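Local coordinates for protein aminoglycoside N(3)-acetyltransferase (Enterobacter cloacae, PDB 6NP3) that acetylates the 3-amino group of 2-deoxystreptamine aminoglycosides such as gentamicin with acetyl-CoA, probably conferring resistance to these antibiotics, at residues A140-R144 with H171-V176. Residues are numbered along the deposited sequence; the frame is centred on the assembly and turned at random.
Sequences AYGPR and HYAEAV. With LLL ((2R,3R,4R,5R)-2-((1S,2S,3R,4S,6R)-4,6-diamino-3-((2R,3R,6S)-3-amino-6-(aminomethyl)-tetrahydro-2H-pyran-2-yloxy)-2-hydr oxycyclohexyloxy)-5-methyl-4-(methylamino)-tetrahydro-2H-pyran-3,5-diol), chain B.
Tyr141 lies alongside His171, the two side chains running the same way, with Tyr141 CB 3.6 Å from His171 CB and the start of the tyrosine ring beside that methylene. The two ring planes are inclined at 40°. In both residues CG sits anti to the carbonyl carbon (chi1 -62° in His171), which carries phenol and imidazole in step to the deoxystreptamine ring of gentamicin. There LLL N12 donates to Tyr141 OH at 3.0 Å, and LLL N32 donates to His171 NE2 at 2.8 Å, meeting the imidazole at its edge. At the other nitrogen, His171 ND1 gives a nearly straight bond (164°) to Glu174 OE2, one helical turn on, approaching from above the carboxylate plane; this second-shell grip fixes the imidazole's rotation. Phe59 meets the Tyr141 ring edge-to-face.

Farther from the antibiotic, the loop 140-144 rests on helix 170-176 through van der Waals contacts. Tyr141 O approaches the edge of the Tyr172 ring. Among the apolar contacts, Ala175 CB presses against Gly142 CA at 3.8 Å, and Pro143 crosses Tyr172 and Val176 obliquely, its CG 3.7 Å from Val176 CG1. The Tyr172 side chain also touches Ile147, Ala148 and Leu151 of helix 146-151.

His171 is also seen to contact CoA and acetyl-CoA in this enzyme, consistent with a place where the two substrates meet. The Glu174 bond orients the imidazole so that NE2 faces N32, the 3-amino group that is acetylated, and is probably placed to assist its attack on acetyl-CoA, while Tyr141 holds N12, the other amino group of the deoxystreptamine ring.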
loop_
_atom_site.group_PDB
_atom_site.type_symbol
_atom_site.label_atom_id
_atom_site.label_comp_id
_atom_site.label_asym_id
_atom_site.label_seq_id
_atom_site.Cartn_x
_atom_site.Cartn_y
_atom_site.Cartn_z
ATOM N N ALA A 140 -8.442 -1.976 7.680
ATOM C CA ALA A 140 -7.822 -1.444 6.474
ATOM C C ALA A 140 -6.372 -1.892 6.325
ATOM O O ALA A 140 -5.993 -2.453 5.287
ATOM C CB ALA A 140 -7.933 0.071 6.448
ATOM N N TYR A 141 -5.536 -1.622 7.351
ATOM C CA TYR A 141 -4.107 -1.898 7.299
ATOM C C TYR A 141 -3.610 -2.682 8.489
ATOM O O TYR A 141 -2.409 -2.952 8.563
ATOM C CB TYR A 141 -3.288 -0.595 7.219
ATOM C CG TYR A 141 -3.856 0.337 6.173
ATOM C CD1 TYR A 141 -3.711 0.064 4.817
ATOM C CD2 TYR A 141 -4.610 1.439 6.526
ATOM C CE1 TYR A 141 -4.260 0.881 3.853
ATOM C CE2 TYR A 141 -5.164 2.259 5.553
ATOM C CZ TYR A 141 -4.986 1.961 4.224
ATOM O OH TYR A 141 -5.559 2.746 3.253
ATOM N N GLY A 142 -4.491 -3.088 9.388
ATOM C CA GLY A 142 -4.057 -3.736 10.590
ATOM C C GLY A 142 -4.269 -5.228 10.563
ATOM O O GLY A 142 -4.290 -5.856 9.496
ATOM N N PRO A 143 -4.439 -5.826 11.751
ATOM C CA PRO A 143 -4.709 -7.263 11.821
ATOM C C PRO A 143 -5.840 -7.650 10.880
ATOM O O PRO A 143 -6.826 -6.932 10.728
ATOM C CB PRO A 143 -5.049 -7.499 13.300
ATOM C CG PRO A 143 -4.255 -6.406 14.015
ATOM C CD PRO A 143 -4.308 -5.221 13.099
ATOM N N ARG A 144 -5.651 -8.794 10.231
ATOM C CA ARG A 144 -6.620 -9.457 9.363
ATOM C C ARG A 144 -6.631 -8.830 7.973
ATOM O O ARG A 144 -7.380 -9.300 7.097
ATOM C CB ARG A 144 -8.036 -9.520 9.953
ATOM C CG ARG A 144 -8.043 -10.220 11.313
ATOM C CD ARG A 144 -9.449 -10.386 11.873
ATOM N NE ARG A 144 -10.285 -11.177 10.975
ATOM C CZ ARG A 144 -10.449 -12.494 11.052
ATOM N NH1 ARG A 144 -9.846 -13.199 11.997
ATOM N NH2 ARG A 144 -11.225 -13.113 10.175
ATOM N N HIS A 171 1.316 1.546 8.610
ATOM C CA HIS A 171 -0.008 1.668 9.215
ATOM C C HIS A 171 -0.382 0.454 10.057
ATOM O O HIS A 171 -1.234 0.595 10.950
ATOM C CB HIS A 171 -1.070 2.017 8.172
ATOM C CG HIS A 171 -0.842 3.337 7.506
ATOM N ND1 HIS A 171 -0.793 4.520 8.207
ATOM C CD2 HIS A 171 -0.669 3.670 6.204
ATOM C CE1 HIS A 171 -0.596 5.520 7.367
ATOM N NE2 HIS A 171 -0.518 5.031 6.144
ATOM N N TYR A 172 0.205 -0.720 9.814
ATOM C CA TYR A 172 -0.041 -1.846 10.714
ATOM C C TYR A 172 0.512 -1.546 12.101
ATOM O O TYR A 172 -0.123 -1.852 13.116
ATOM C CB TYR A 172 0.580 -3.118 10.122
ATOM C CG TYR A 172 0.357 -4.336 10.980
ATOM C CD1 TYR A 172 1.125 -4.566 12.100
ATOM C CD2 TYR A 172 -0.643 -5.238 10.703
ATOM C CE1 TYR A 172 0.898 -5.650 12.932
ATOM C CE2 TYR A 172 -0.850 -6.337 11.512
ATOM C CZ TYR A 172 -0.079 -6.536 12.631
ATOM O OH TYR A 172 -0.330 -7.627 13.449
ATOM N N ALA A 173 1.715 -0.978 12.158
ATOM C CA ALA A 173 2.285 -0.636 13.453
ATOM C C ALA A 173 1.380 0.321 14.211
ATOM O O ALA A 173 1.221 0.218 15.432
ATOM C CB ALA A 173 3.657 -0.014 13.278
ATOM N N GLU A 174 0.816 1.292 13.509
ATOM C CA GLU A 174 -0.078 2.245 14.143
ATOM C C GLU A 174 -1.308 1.545 14.695
ATOM O O GLU A 174 -1.778 1.870 15.790
ATOM C CB GLU A 174 -0.466 3.324 13.126
ATOM C CG GLU A 174 0.662 4.211 12.661
ATOM C CD GLU A 174 0.256 5.296 11.739
ATOM O OE1 GLU A 174 0.961 6.312 11.734
ATOM O OE2 GLU A 174 -0.708 5.138 10.977
ATOM N N ALA A 175 -1.855 0.592 13.935
ATOM C CA ALA A 175 -3.056 -0.115 14.342
ATOM C C ALA A 175 -2.831 -0.897 15.617
ATOM O O ALA A 175 -3.695 -0.881 16.498
ATOM C CB ALA A 175 -3.486 -1.057 13.237
ATOM N N VAL A 176 -1.661 -1.515 15.773
ATOM C CA VAL A 176 -1.448 -2.382 16.924
ATOM C C VAL A 176 -0.726 -1.699 18.080
ATOM O O VAL A 176 -0.638 -2.283 19.177
ATOM C CB VAL A 176 -0.748 -3.709 16.575
ATOM C CG1 VAL A 176 -1.527 -4.466 15.493
ATOM C CG2 VAL A 176 0.707 -3.504 16.164
HETATM C C11 LLL B . -0.808 10.782 2.402
HETATM O O11 LLL B . -0.732 9.362 2.692
HETATM C C21 LLL B . 0.392 11.125 1.522
HETATM N N21 LLL B . 0.416 10.162 0.427
HETATM C C31 LLL B . 1.655 10.924 2.273
HETATM C C41 LLL B . 1.645 11.845 3.483
HETATM C C51 LLL B . 0.406 11.523 4.311
HETATM O O51 LLL B . -0.754 11.642 3.535
HETATM C C61 LLL B . 0.282 12.487 5.471
HETATM N N61 LLL B . -0.925 12.144 6.223
HETATM C C12 LLL B . -3.844 6.536 3.021
HETATM N N12 LLL B . -4.947 5.691 3.459
HETATM C C22 LLL B . -2.627 6.382 3.931
HETATM C C32 LLL B . -1.513 7.234 3.355
HETATM N N32 LLL B . -0.317 7.092 4.190
HETATM C C42 LLL B . -1.864 8.721 3.287
HETATM C C52 LLL B . -3.163 8.896 2.500
HETATM O O52 LLL B . -3.570 10.240 2.611
HETATM C C62 LLL B . -4.280 8.007 3.012
HETATM O O62 LLL B . -5.379 8.125 2.128
HETATM C C13 LLL B . -6.652 8.439 2.695
HETATM C C23 LLL B . -7.697 7.782 1.798
HETATM O O23 LLL B . -7.393 6.405 1.705
HETATM C C33 LLL B . -7.634 8.366 0.374
HETATM N N33 LLL B . -8.726 7.802 -0.450
HETATM C C43 LLL B . -7.762 9.900 0.467
HETATM O O43 LLL B . -9.090 10.175 0.869
HETATM C C53 LLL B . -6.758 10.463 1.480
HETATM O O53 LLL B . -6.877 9.862 2.748
HETATM C C83 LLL B . -7.472 10.541 -0.895
HETATM C C93 LLL B . -8.196 7.220 -1.702
#